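Local coordinates for protein frutapin (Artocarpus altilis, PDB 5KRP) that probably binds carbohydrates, as a breadfruit lectin of the jacalin-related family that assembles from four chains, at residues A[8-13]-A[134-139]. Numbering follows the deposited sequence.
Sequences VGPWGG and KGRTGD
The R136 guanidinium meets G13 at its edge: G13 O lies only 5° out of the guanidinium plane. R136 NE donates to G13 O over 2.9 Å, with an N-H...O angle of 171°, and arrives in the carbonyl plane on a lone pair. R136 NH2 adds a weak bond to G13 O (3.4 Å), so both N-H groups of that edge converge on one acceptor. P10 CB lies 3.9 Å from R136 NH2, an oblique approach, the two side chains crossing at about a right angle. In the W11 indole, G9 CA lies over one face, offset toward the rim, 3.7 Å above the ring plane. The R136 chain runs extended through chi2 and bends at chi3 (-126°), which turns the guanidinium edge toward G13. The same P10 ring also touches K134, P10 CG to K134 CE at 4.0 Å.

The touching parts run nearly parallel, yet share no backbone hydrogen bond; strand 141-149 lies between strands 6-12 and 127-137, and R136 packs on its D142 and A143. The contact therefore bridges next-but-one strands in one sheet of the jacalin-related beta-prism. R136 NH1 salt-bridges E18, and K134 NZ E126 of the second subunit. Engaging NE and NH1 probably restricts guanidinium rotation, linking G13 to an acidic partner.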
loop_
_atom_site.group_PDB
_atom_site.type_symbol
_atom_site.label_atom_id
_atom_site.label_comp_id
_atom_site.label_asym_id
_atom_site.label_seq_id
_atom_site.Cartn_x
_atom_site.Cartn_y
_atom_site.Cartn_z
ATOM N N VAL A 8 9.880 -2.489 9.531
ATOM C CA VAL A 8 10.280 -3.627 10.299
ATOM C C VAL A 8 11.687 -3.436 10.902
ATOM O O VAL A 8 12.497 -2.603 10.467
ATOM C CB VAL A 8 10.200 -4.937 9.489
ATOM C CG1 VAL A 8 8.724 -5.222 9.144
ATOM C CG2 VAL A 8 11.020 -4.885 8.217
ATOM N N GLY A 9 11.933 -4.241 11.946
ATOM C CA GLY A 9 13.072 -3.959 12.829
ATOM C C GLY A 9 12.672 -2.801 13.755
ATOM O O GLY A 9 11.457 -2.595 14.063
ATOM N N PRO A 10 13.651 -2.108 14.356
ATOM C CA PRO A 10 15.099 -2.308 14.122
ATOM C C PRO A 10 15.620 -3.599 14.755
ATOM O O PRO A 10 14.990 -4.197 15.662
ATOM C CB PRO A 10 15.736 -1.055 14.817
ATOM C CG PRO A 10 14.635 -0.040 14.844
ATOM C CD PRO A 10 13.392 -0.842 15.072
ATOM N N TRP A 11 16.771 -4.024 14.262
ATOM C CA TRP A 11 17.611 -5.083 14.859
ATOM C C TRP A 11 18.846 -4.397 15.423
ATOM O O TRP A 11 19.491 -3.612 14.726
ATOM C CB TRP A 11 18.031 -6.109 13.801
ATOM C CG TRP A 11 16.795 -6.932 13.337
ATOM C CD1 TRP A 11 16.267 -8.033 13.904
ATOM C CD2 TRP A 11 15.992 -6.657 12.171
ATOM N NE1 TRP A 11 15.194 -8.502 13.159
ATOM C CE2 TRP A 11 14.991 -7.668 12.100
ATOM C CE3 TRP A 11 16.032 -5.667 11.199
ATOM C CZ2 TRP A 11 14.013 -7.705 11.068
ATOM C CZ3 TRP A 11 15.068 -5.662 10.170
ATOM C CH2 TRP A 11 14.063 -6.710 10.118
ATOM N N GLY A 12 19.148 -4.662 16.695
ATOM C CA GLY A 12 20.315 -4.073 17.357
ATOM C C GLY A 12 19.893 -3.499 18.686
ATOM O O GLY A 12 18.810 -3.821 19.210
ATOM N N GLY A 13 20.742 -2.668 19.274
ATOM C CA GLY A 13 20.457 -2.185 20.646
ATOM C C GLY A 13 19.820 -0.831 20.655
ATOM O O GLY A 13 19.531 -0.236 19.621
ATOM N N LYS A 134 16.127 3.159 8.643
ATOM C CA LYS A 134 16.193 3.950 9.863
ATOM C C LYS A 134 17.163 3.249 10.790
ATOM O O LYS A 134 17.504 2.089 10.555
ATOM C CB LYS A 134 14.857 4.166 10.542
ATOM C CG LYS A 134 14.135 2.903 10.986
ATOM C CD LYS A 134 13.008 3.286 11.931
ATOM C CE LYS A 134 13.552 3.490 13.329
ATOM N NZ LYS A 134 12.485 4.104 14.166
ATOM N N GLY A 135 17.551 3.939 11.857
ATOM C CA GLY A 135 18.442 3.310 12.792
ATOM C C GLY A 135 18.862 4.184 13.942
ATOM O O GLY A 135 18.220 5.157 14.243
ATOM N N ARG A 136 19.977 3.790 14.559
ATOM C CA ARG A 136 20.606 4.557 15.616
ATOM C C ARG A 136 22.110 4.411 15.504
ATOM O O ARG A 136 22.586 3.321 15.262
ATOM C CB ARG A 136 20.249 4.101 16.991
ATOM C CG ARG A 136 18.871 3.693 17.231
ATOM C CD ARG A 136 18.592 3.328 18.682
ATOM N NE ARG A 136 18.027 2.038 18.668
ATOM C CZ ARG A 136 16.786 1.711 18.336
ATOM N NH1 ARG A 136 15.915 2.611 17.995
ATOM N NH2 ARG A 136 16.441 0.427 18.364
ATOM N N THR A 137 22.831 5.542 15.622
ATOM C CA THR A 137 24.276 5.544 15.498
ATOM C C THR A 137 24.913 6.426 16.573
ATOM O O THR A 137 24.495 7.547 16.759
ATOM C CB THR A 137 24.651 6.136 14.117
ATOM O OG1 THR A 137 24.091 5.292 13.093
ATOM C CG2 THR A 137 26.194 6.113 13.939
ATOM N N GLY A 138 25.895 5.898 17.232
ATOM C CA GLY A 138 26.707 6.640 18.205
ATOM C C GLY A 138 28.114 6.600 17.635
ATOM O O GLY A 138 28.358 7.232 16.607
ATOM N N ASP A 139 29.013 5.897 18.306
ATOM C CA ASP A 139 30.301 5.596 17.740
ATOM C C ASP A 139 30.147 4.541 16.650
ATOM O O ASP A 139 30.984 4.484 15.789
ATOM C CB ASP A 139 31.277 5.048 18.762
ATOM C CG ASP A 139 31.696 6.076 19.820
ATOM O OD1 ASP A 139 31.424 7.304 19.699
ATOM O OD2 ASP A 139 32.268 5.577 20.824
#